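Local coordinates for protein lytic polysaccharide monooxygenase (PDB 4QI8) that probably breaks down cellulose by copper-dependent oxidation of its beta-1,4-glycosidic bonds, consuming oxygen and electrons from a reducing partner, at residues P73-F78 with I143-A148; N29-N34 with A153-I158; H104-F109 with Y204-P209. One frame throughout, in Å; residues are numbered along the deposited sequence.

Contact 1 of 3, residues P73-F78 with I143-A148; sequences PGPMQF and IGLHVA
P73 meets H146 at about a right angle, CG of its ring lying 3.7 Å from H146 CB. The first torsion of H146 (chi1 47°) sets CG between the backbone N and the carbonyl carbon, which brings ND1 obliquely near P73 CD. Along the backbone, L145 N donates to P73 O over 2.8 Å in a nearly straight bond (167°), entering almost along the C=O axis. Two residues on, P75 O accepts I143 N at 3.0 Å. The two bonds bracket G74, whose CA sits 3.2 Å from I143 O in a CA-H...O contact. G74 has to be glycine: any side chain would run into I143 O and, at this backbone conformation, into the preceding carbonyl as well. P75 adds an apolar contact, its CD resting 3.8 Å from L145 CD1 and near I143 CB. Cutting P73 back to an alanine removes the ring carbons beside H146 CB and ND1, which is likely to open a gap there and leave the imidazole to be held by H72 and Q155, while the backbone bond to L145 could persist.

Further out, the ring of H146 stacks on H72, a copper ligand, and touches Q155; Y204 covers P75 and L145. H146 probably takes part in oxygen binding, so the contact lies in the second shell of the AA9 copper site, where strand 134-144 ends beside the start of its antiparallel neighbour 76-82. The chemistry follows from the sequence. Neither P73 nor P75 has an N-H, so segment 73-78 offers the carbonyls of these two prolines and receives donors from L145 and I143, while a glycine CA-H faces the carbonyl of I143 and lets the two backbones approach closely.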
loop_
_atom_site.group_PDB
_atom_site.type_symbol
_atom_site.label_atom_id
_atom_site.label_comp_id
_atom_site.label_asym_id
_atom_site.label_seq_id
_atom_site.Cartn_x
_atom_site.Cartn_y
_atom_site.Cartn_z
ATOM N N PRO A 73 9.595 -12.238 -3.269
ATOM C CA PRO A 73 10.502 -11.112 -3.514
ATOM C C PRO A 73 9.784 -9.955 -4.196
ATOM O O PRO A 73 9.026 -10.155 -5.143
ATOM C CB PRO A 73 11.541 -11.715 -4.453
ATOM C CG PRO A 73 10.781 -12.765 -5.209
ATOM C CD PRO A 73 9.831 -13.353 -4.203
ATOM N N GLY A 74 10.046 -8.747 -3.727
ATOM C CA GLY A 74 9.521 -7.556 -4.343
ATOM C C GLY A 74 9.266 -6.471 -3.322
ATOM O O GLY A 74 9.522 -6.654 -2.126
ATOM N N PRO A 75 8.766 -5.324 -3.791
ATOM C CA PRO A 75 8.659 -4.144 -2.930
ATOM C C PRO A 75 7.352 -4.008 -2.155
ATOM O O PRO A 75 6.268 -4.269 -2.678
ATOM C CB PRO A 75 8.736 -2.995 -3.933
ATOM C CG PRO A 75 8.073 -3.558 -5.142
ATOM C CD PRO A 75 8.554 -4.978 -5.209
ATOM N N MET A 76 7.481 -3.565 -0.908
ATOM C CA MET A 76 6.376 -2.905 -0.224
ATOM C C MET A 76 6.236 -1.471 -0.712
ATOM O O MET A 76 7.240 -0.773 -0.926
ATOM C CB MET A 76 6.611 -2.845 1.283
ATOM C CG MET A 76 6.594 -4.172 1.983
ATOM S SD MET A 76 5.007 -5.042 1.895
ATOM C CE MET A 76 3.916 -3.867 2.633
ATOM N N GLN A 77 4.996 -1.007 -0.831
ATOM C CA GLN A 77 4.713 0.403 -1.110
ATOM C C GLN A 77 3.491 0.816 -0.294
ATOM O O GLN A 77 2.589 0.005 -0.065
ATOM C CB GLN A 77 4.488 0.657 -2.607
ATOM C CG GLN A 77 5.492 -0.065 -3.486
ATOM C CD GLN A 77 5.590 0.439 -4.917
ATOM O OE1 GLN A 77 6.676 0.442 -5.492
ATOM N NE2 GLN A 77 4.472 0.842 -5.503
ATOM N N PHE A 78 3.468 2.074 0.138
ATOM C CA PHE A 78 2.347 2.620 0.901
ATOM C C PHE A 78 1.889 3.945 0.312
ATOM O O PHE A 78 2.709 4.780 -0.084
ATOM C CB PHE A 78 2.728 2.836 2.379
ATOM C CG PHE A 78 3.007 1.565 3.136
ATOM C CD1 PHE A 78 1.965 0.818 3.674
ATOM C CD2 PHE A 78 4.309 1.111 3.308
ATOM C CE1 PHE A 78 2.221 -0.340 4.367
ATOM C CE2 PHE A 78 4.558 -0.066 3.988
ATOM C CZ PHE A 78 3.515 -0.788 4.514
ATOM N N ILE A 143 4.307 -6.229 -3.769
ATOM C CA ILE A 143 4.284 -6.690 -5.153
ATOM C C ILE A 143 5.259 -7.849 -5.296
ATOM O O ILE A 143 6.473 -7.651 -5.296
ATOM C CB ILE A 143 4.637 -5.565 -6.157
ATOM C CG1 ILE A 143 3.887 -4.270 -5.815
ATOM C CG2 ILE A 143 4.293 -6.030 -7.549
ATOM C CD1 ILE A 143 4.228 -3.082 -6.721
ATOM N N GLY A 144 4.734 -9.068 -5.392
ATOM C CA GLY A 144 5.561 -10.249 -5.556
ATOM C C GLY A 144 5.960 -10.411 -7.006
ATOM O O GLY A 144 5.098 -10.549 -7.879
ATOM N N LEU A 145 7.269 -10.409 -7.251
ATOM C CA LEU A 145 7.817 -10.328 -8.606
ATOM C C LEU A 145 8.524 -11.593 -9.100
ATOM O O LEU A 145 9.158 -11.580 -10.147
ATOM C CB LEU A 145 8.796 -9.151 -8.697
ATOM C CG LEU A 145 8.171 -7.774 -8.487
ATOM C CD1 LEU A 145 9.263 -6.733 -8.463
ATOM C CD2 LEU A 145 7.149 -7.449 -9.560
ATOM N N HIS A 146 8.439 -12.678 -8.342
ATOM C CA HIS A 146 9.201 -13.879 -8.665
ATOM C C HIS A 146 8.921 -14.461 -10.053
ATOM O O HIS A 146 9.821 -15.086 -10.618
ATOM C CB HIS A 146 9.025 -14.950 -7.584
ATOM C CG HIS A 146 7.612 -15.169 -7.172
ATOM N ND1 HIS A 146 6.871 -14.200 -6.530
ATOM C CD2 HIS A 146 6.802 -16.241 -7.311
ATOM C CE1 HIS A 146 5.660 -14.673 -6.295
ATOM N NE2 HIS A 146 5.592 -15.907 -6.762
ATOM N N VAL A 147 7.701 -14.299 -10.581
ATOM C CA VAL A 147 7.355 -14.813 -11.906
ATOM C C VAL A 147 6.850 -13.706 -12.838
ATOM O O VAL A 147 6.188 -13.973 -13.846
ATOM C CB VAL A 147 6.336 -15.986 -11.822
ATOM C CG1 VAL A 147 6.984 -17.189 -11.132
ATOM C CG2 VAL A 147 5.051 -15.587 -11.090
ATOM N N ALA A 148 7.244 -12.470 -12.552
ATOM C CA ALA A 148 6.651 -11.293 -13.179
ATOM C C ALA A 148 7.142 -10.965 -14.589
ATOM O O ALA A 148 6.784 -9.932 -15.128
ATOM C CB ALA A 148 6.845 -10.100 -12.273
#

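Contact 2 of 3, residues N29-N34 with A153-I158. With NO3 (nitrate ion), chain D.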
loop_
_atom_site.group_PDB
_atom_site.type_symbol
_atom_site.label_atom_id
_atom_site.label_comp_id
_atom_site.label_asym_id
_atom_site.label_seq_id
_atom_site.Cartn_x
_atom_site.Cartn_y
_atom_site.Cartn_z
ATOM N N ASN A 29 -5.641 -15.878 1.193
ATOM C CA ASN A 29 -4.332 -15.217 1.261
ATOM C C ASN A 29 -3.739 -14.926 -0.117
ATOM O O ASN A 29 -2.536 -14.727 -0.239
ATOM C CB ASN A 29 -3.321 -16.032 2.081
ATOM C CG ASN A 29 -3.876 -16.470 3.389
ATOM O OD1 ASN A 29 -4.392 -15.655 4.148
ATOM N ND2 ASN A 29 -3.817 -17.772 3.653
ATOM N N GLY A 30 -4.580 -14.884 -1.150
ATOM C CA GLY A 30 -4.088 -14.735 -2.503
ATOM C C GLY A 30 -3.902 -13.298 -2.941
ATOM O O GLY A 30 -3.914 -12.370 -2.133
ATOM N N PHE A 31 -3.705 -13.129 -4.244
ATOM C CA PHE A 31 -3.297 -11.857 -4.805
ATOM C C PHE A 31 -4.283 -11.313 -5.826
ATOM O O PHE A 31 -5.226 -11.990 -6.251
ATOM C CB PHE A 31 -1.881 -11.978 -5.421
ATOM C CG PHE A 31 -1.713 -13.096 -6.420
ATOM C CD1 PHE A 31 -1.992 -12.895 -7.756
ATOM C CD2 PHE A 31 -1.247 -14.346 -6.032
ATOM C CE1 PHE A 31 -1.799 -13.899 -8.687
ATOM C CE2 PHE A 31 -1.073 -15.364 -6.969
ATOM C CZ PHE A 31 -1.350 -15.134 -8.297
ATOM N N VAL A 32 -4.047 -10.055 -6.172
ATOM C CA VAL A 32 -4.595 -9.386 -7.347
ATOM C C VAL A 32 -3.526 -9.435 -8.438
ATOM O O VAL A 32 -2.376 -9.114 -8.165
ATOM C CB VAL A 32 -4.910 -7.903 -7.019
ATOM C CG1 VAL A 32 -5.333 -7.120 -8.257
ATOM C CG2 VAL A 32 -5.962 -7.793 -5.922
ATOM N N ASP A 33 -3.883 -9.848 -9.658
ATOM C CA ASP A 33 -2.930 -9.782 -10.765
ATOM C C ASP A 33 -3.449 -8.908 -11.897
ATOM O O ASP A 33 -2.827 -8.846 -12.955
ATOM C CB ASP A 33 -2.501 -11.172 -11.261
ATOM C CG ASP A 33 -3.646 -11.997 -11.800
ATOM O OD1 ASP A 33 -4.727 -11.428 -12.062
ATOM O OD2 ASP A 33 -3.452 -13.231 -11.976
ATOM N N ASN A 34 -4.544 -8.190 -11.647
ATOM C CA ASN A 34 -5.211 -7.351 -12.622
ATOM C C ASN A 34 -5.079 -5.882 -12.204
ATOM O O ASN A 34 -5.829 -5.412 -11.342
ATOM C CB ASN A 34 -6.686 -7.739 -12.665
ATOM C CG ASN A 34 -7.435 -7.045 -13.772
ATOM O OD1 ASN A 34 -6.893 -6.163 -14.451
ATOM N ND2 ASN A 34 -8.682 -7.443 -13.974
ATOM N N ALA A 153 1.450 -11.413 -14.394
ATOM C CA ALA A 153 2.032 -12.385 -13.470
ATOM C C ALA A 153 2.537 -11.798 -12.150
ATOM O O ALA A 153 2.808 -12.548 -11.220
ATOM C CB ALA A 153 3.128 -13.186 -14.147
ATOM N N ALA A 154 2.684 -10.477 -12.062
ATOM C CA ALA A 154 3.007 -9.836 -10.790
ATOM C C ALA A 154 1.859 -10.069 -9.814
ATOM O O ALA A 154 0.694 -10.022 -10.187
ATOM C CB ALA A 154 3.249 -8.352 -11.002
ATOM N N GLN A 155 2.204 -10.292 -8.553
ATOM C CA GLN A 155 1.227 -10.656 -7.526
ATOM C C GLN A 155 1.102 -9.533 -6.503
ATOM O O GLN A 155 2.011 -9.299 -5.705
ATOM C CB GLN A 155 1.665 -11.949 -6.825
ATOM C CG GLN A 155 1.748 -13.120 -7.784
ATOM C CD GLN A 155 2.173 -14.422 -7.139
ATOM O OE1 GLN A 155 2.469 -14.491 -5.935
ATOM N NE2 GLN A 155 2.227 -15.469 -7.952
ATOM N N PHE A 156 -0.032 -8.840 -6.514
ATOM C CA PHE A 156 -0.258 -7.725 -5.594
ATOM C C PHE A 156 -1.050 -8.189 -4.369
ATOM O O PHE A 156 -2.156 -8.729 -4.493
ATOM C CB PHE A 156 -1.024 -6.587 -6.283
ATOM C CG PHE A 156 -0.289 -5.942 -7.431
ATOM C CD1 PHE A 156 -0.282 -6.516 -8.694
ATOM C CD2 PHE A 156 0.350 -4.729 -7.250
ATOM C CE1 PHE A 156 0.375 -5.898 -9.742
ATOM C CE2 PHE A 156 0.998 -4.109 -8.298
ATOM C CZ PHE A 156 1.010 -4.700 -9.544
ATOM N N TYR A 157 -0.480 -7.958 -3.189
ATOM C CA TYR A 157 -1.107 -8.298 -1.910
ATOM C C TYR A 157 -1.418 -6.964 -1.227
ATOM O O TYR A 157 -0.509 -6.209 -0.913
ATOM C CB TYR A 157 -0.158 -9.164 -1.066
ATOM C CG TYR A 157 0.205 -10.463 -1.750
ATOM C CD1 TYR A 157 -0.597 -11.597 -1.588
ATOM C CD2 TYR A 157 1.336 -10.570 -2.560
ATOM C CE1 TYR A 157 -0.288 -12.788 -2.213
ATOM C CE2 TYR A 157 1.653 -11.766 -3.183
ATOM C CZ TYR A 157 0.836 -12.869 -3.008
ATOM O OH TYR A 157 1.109 -14.075 -3.613
ATOM N N ILE A 158 -2.704 -6.664 -1.049
ATOM C CA ILE A 158 -3.187 -5.307 -0.778
ATOM C C ILE A 158 -4.179 -5.276 0.377
ATOM O O ILE A 158 -4.991 -6.198 0.517
ATOM C CB ILE A 158 -3.885 -4.744 -2.044
ATOM C CG1 ILE A 158 -2.872 -4.559 -3.175
ATOM C CG2 ILE A 158 -4.621 -3.432 -1.760
ATOM C CD1 ILE A 158 -3.521 -4.498 -4.558
HETATM N N NO3 D . -4.552 -16.681 -5.822
HETATM O O1 NO3 D . -5.391 -17.509 -6.479
HETATM O O2 NO3 D . -4.468 -15.353 -6.031
HETATM O O3 NO3 D . -3.761 -17.230 -4.885
HETATM O O HOH W 1 -0.013 -8.749 -12.511
#
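V32 and F156 form a single antiparallel hydrogen-bonded pair, V32 N to F156 O and F156 N to V32 O both spanning 2.9 Å, each donor lying in the plane of the carbonyl it meets. On one side of this bridge F31 carries the contact. Its ring lies flat on Q155: CG of the glutamine stands 3.5 Å from the centroid of the F31 ring, practically on the normal, and the amide continues the stack with its plane only 7° from the ring. A chi1 of 53° folds the phenyl over the glutamine in this way. The opposite face is covered by O2 of a nitrate ion, probably from the crystallisation liquor, which F31 N holds at 3.0 Å. F31 also turns its edge to the face of Y157 in an offset edge-to-face pair, with CB of F31 packed over the tyrosine at 3.7 Å from Y157 CE1.

Y157 is a ligand of the copper, the axial tyrosine of AA9 enzymes, and its OH donates to Q155 OE1 over 2.7 Å from above the carbonyl plane. F31 and Y157 therefore steady from two directions the glutamine that probably takes part in oxygen binding. A water links D33 O with A154 O beyond the bridge.

The loop 29-34 thus lies along strand 155-166, which pairs on its other side with strand 134-144. V32, F156 and I158 converge on I40 of helix 39-42, while F156 and I158 also rest on E141 of strand 134-144, and Y157 leans on F4 of strand 3-8.

Contact 3 of 3, residues H104-F109 with Y204-P209; sequences HEQPTF and YKNPGP
Y204 meets P107 and F109 through its CB, which lies 3.9 Å from P107 CD and close to F109 CZ, with the two partners approaching its side chain at about right angles. Its side chain has CG trans to the backbone N (chi1 177°), and this carries the ring inward, where W115 meets it edge-to-face and G191 O takes the hydroxyl. The carbonyl O of Y204 is gripped by Q106 NE2 at 2.8 Å, reached because the glutamine chain bends at chi2.

N206, two residues on, is the polar centre of the contact. Its amide lies flat against the imidazole of H104, the planes 13° apart and N206 CG offset toward the rim, while N206 CB comes within 3.3 Å of H104 ND1. In the same group N206 ND2 donates to E105 O at 2.9 Å in a virtually straight bond (178°), from above the carbonyl plane although well within its own amide plane. N206 OD1 takes Q106 NE2 at 2.8 Å. N206 ND2 has a further partner in Q77 OE1, on strand 76-82. Beyond it, P207 O and P209 O both accept K101 NZ, which also bonds H104 ND1.

The arrangement joins the loop after strand 178-179 to the chain that leaves strand 99-104. Chemically it is an amide network. Both partners of Q106 NE2 lie near its amide plane, consistent with one hydrogen for each, and N206 uses its oxygen and its nitrogen at once, which fixes the sense of its amide. The lysine at H104 ND1 suggests that this nitrogen is probably unprotonated.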
loop_
_atom_site.group_PDB
_atom_site.type_symbol
_atom_site.label_atom_id
_atom_site.label_comp_id
_atom_site.label_asym_id
_atom_site.label_seq_id
_atom_site.Cartn_x
_atom_site.Cartn_y
_atom_site.Cartn_z
ATOM N N HIS A 104 8.218 3.678 -0.898
ATOM C CA HIS A 104 8.414 2.486 -1.705
ATOM C C HIS A 104 9.777 1.878 -1.441
ATOM O O HIS A 104 10.738 2.570 -1.103
ATOM C CB HIS A 104 8.115 2.706 -3.201
ATOM C CG HIS A 104 9.024 3.651 -3.931
ATOM N ND1 HIS A 104 8.638 4.191 -5.132
ATOM C CD2 HIS A 104 10.281 4.108 -3.698
ATOM C CE1 HIS A 104 9.604 4.954 -5.605
ATOM N NE2 HIS A 104 10.613 4.928 -4.752
ATOM N N GLU A 105 9.833 0.565 -1.593
ATOM C CA GLU A 105 11.027 -0.207 -1.282
ATOM C C GLU A 105 11.927 -0.370 -2.497
ATOM O O GLU A 105 11.469 -0.752 -3.569
ATOM C CB GLU A 105 10.591 -1.586 -0.793
ATOM C CG GLU A 105 11.730 -2.502 -0.400
ATOM C CD GLU A 105 11.252 -3.851 0.121
ATOM O OE1 GLU A 105 10.039 -4.000 0.414
ATOM O OE2 GLU A 105 12.107 -4.761 0.241
ATOM N N GLN A 106 13.214 -0.093 -2.315
ATOM C CA GLN A 106 14.237 -0.447 -3.289
ATOM C C GLN A 106 14.971 -1.696 -2.827
ATOM O O GLN A 106 15.301 -1.813 -1.652
ATOM C CB GLN A 106 15.242 0.692 -3.445
ATOM C CG GLN A 106 14.783 1.770 -4.398
ATOM C CD GLN A 106 14.996 1.371 -5.845
ATOM O OE1 GLN A 106 16.136 1.254 -6.301
ATOM N NE2 GLN A 106 13.906 1.167 -6.578
ATOM N N PRO A 107 15.262 -2.621 -3.750
ATOM C CA PRO A 107 16.073 -3.781 -3.389
ATOM C C PRO A 107 17.535 -3.409 -3.249
ATOM O O PRO A 107 17.954 -2.342 -3.698
ATOM C CB PRO A 107 15.908 -4.696 -4.599
ATOM C CG PRO A 107 15.754 -3.745 -5.753
ATOM C CD PRO A 107 14.993 -2.566 -5.198
ATOM N N THR A 108 18.289 -4.297 -2.623
ATOM C CA THR A 108 19.729 -4.256 -2.680
ATOM C C THR A 108 20.164 -5.002 -3.937
ATOM O O THR A 108 19.644 -6.080 -4.250
ATOM C CB THR A 108 20.317 -4.902 -1.424
ATOM O OG1 THR A 108 19.905 -4.164 -0.269
ATOM C CG2 THR A 108 21.830 -4.974 -1.492
ATOM N N PHE A 109 21.101 -4.406 -4.667
ATOM C CA PHE A 109 21.548 -4.936 -5.942
ATOM C C PHE A 109 22.830 -5.713 -5.772
ATOM O O PHE A 109 23.874 -5.155 -5.446
ATOM C CB PHE A 109 21.742 -3.796 -6.936
ATOM C CG PHE A 109 20.475 -3.054 -7.232
ATOM C CD1 PHE A 109 19.547 -3.573 -8.124
ATOM C CD2 PHE A 109 20.202 -1.847 -6.616
ATOM C CE1 PHE A 109 18.364 -2.902 -8.379
ATOM C CE2 PHE A 109 19.022 -1.171 -6.878
ATOM C CZ PHE A 109 18.108 -1.701 -7.764
ATOM N N TYR A 204 15.862 -0.897 -10.437
ATOM C CA TYR A 204 14.466 -1.290 -10.277
ATOM C C TYR A 204 13.598 -0.040 -10.242
ATOM O O TYR A 204 13.768 0.816 -9.378
ATOM C CB TYR A 204 14.236 -2.143 -9.007
ATOM C CG TYR A 204 12.764 -2.463 -8.853
ATOM C CD1 TYR A 204 12.154 -3.348 -9.720
ATOM C CD2 TYR A 204 11.974 -1.841 -7.889
ATOM C CE1 TYR A 204 10.798 -3.612 -9.635
ATOM C CE2 TYR A 204 10.618 -2.093 -7.804
ATOM C CZ TYR A 204 10.036 -2.976 -8.679
ATOM O OH TYR A 204 8.686 -3.180 -8.601
ATOM N N LYS A 205 12.667 0.062 -11.185
ATOM C CA LYS A 205 11.779 1.209 -11.241
ATOM C C LYS A 205 10.446 0.877 -10.573
ATOM O O LYS A 205 9.580 0.234 -11.164
ATOM C CB LYS A 205 11.526 1.609 -12.693
ATOM C CG LYS A 205 10.665 2.855 -12.854
ATOM C CD LYS A 205 11.305 4.055 -12.203
ATOM C CE LYS A 205 10.479 5.317 -12.398
ATOM N NZ LYS A 205 11.091 6.438 -11.630
ATOM N N ASN A 206 10.266 1.317 -9.331
ATOM C CA ASN A 206 8.993 1.081 -8.658
ATOM C C ASN A 206 7.850 1.637 -9.489
ATOM O O ASN A 206 7.951 2.743 -10.017
ATOM C CB ASN A 206 8.948 1.790 -7.313
ATOM C CG ASN A 206 9.987 1.282 -6.354
ATOM O OD1 ASN A 206 11.151 1.678 -6.420
ATOM N ND2 ASN A 206 9.582 0.389 -5.454
ATOM N N PRO A 207 6.724 0.919 -9.556
ATOM C CA PRO A 207 5.582 1.489 -10.260
ATOM C C PRO A 207 4.934 2.586 -9.430
ATOM O O PRO A 207 5.065 2.650 -8.201
ATOM C CB PRO A 207 4.654 0.283 -10.452
ATOM C CG PRO A 207 4.938 -0.566 -9.276
ATOM C CD PRO A 207 6.420 -0.414 -9.017
ATOM N N GLY A 208 4.243 3.467 -10.134
ATOM C CA GLY A 208 3.532 4.553 -9.507
ATOM C C GLY A 208 4.329 5.844 -9.438
ATOM O O GLY A 208 5.448 5.948 -9.946
ATOM N N PRO A 209 3.754 6.840 -8.767
ATOM C CA PRO A 209 4.332 8.178 -8.702
ATOM C C PRO A 209 5.520 8.243 -7.772
ATOM O O PRO A 209 5.838 7.289 -7.067
ATOM C CB PRO A 209 3.173 9.018 -8.173
ATOM C CG PRO A 209 2.392 8.057 -7.320
ATOM C CD PRO A 209 2.455 6.760 -8.069
#

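The three contacts lie in succession outward from the copper. Contact 2 holds the ligand Y157, its side chain about 3 Å from the metal; in contact 1 the side chain of H146 is about 6 Å from the copper ion. These two share a sheet: G144 N probably bonds Q155 O at 2.8 Å, and I143 CD1 packs 3.7 Å from F156 CE2. Contact 3 lies further out, E105 about 10 Å from H72 between side chains, yet it is tied to contact 1 by probable hydrogen bonds from N206 ND2 to Q77 OE1 and M76 N to E105 OE1, each 2.9 Å. Contacts 2 and 3, with centres about 17 Å apart, do not touch, so contact 1 bridges them.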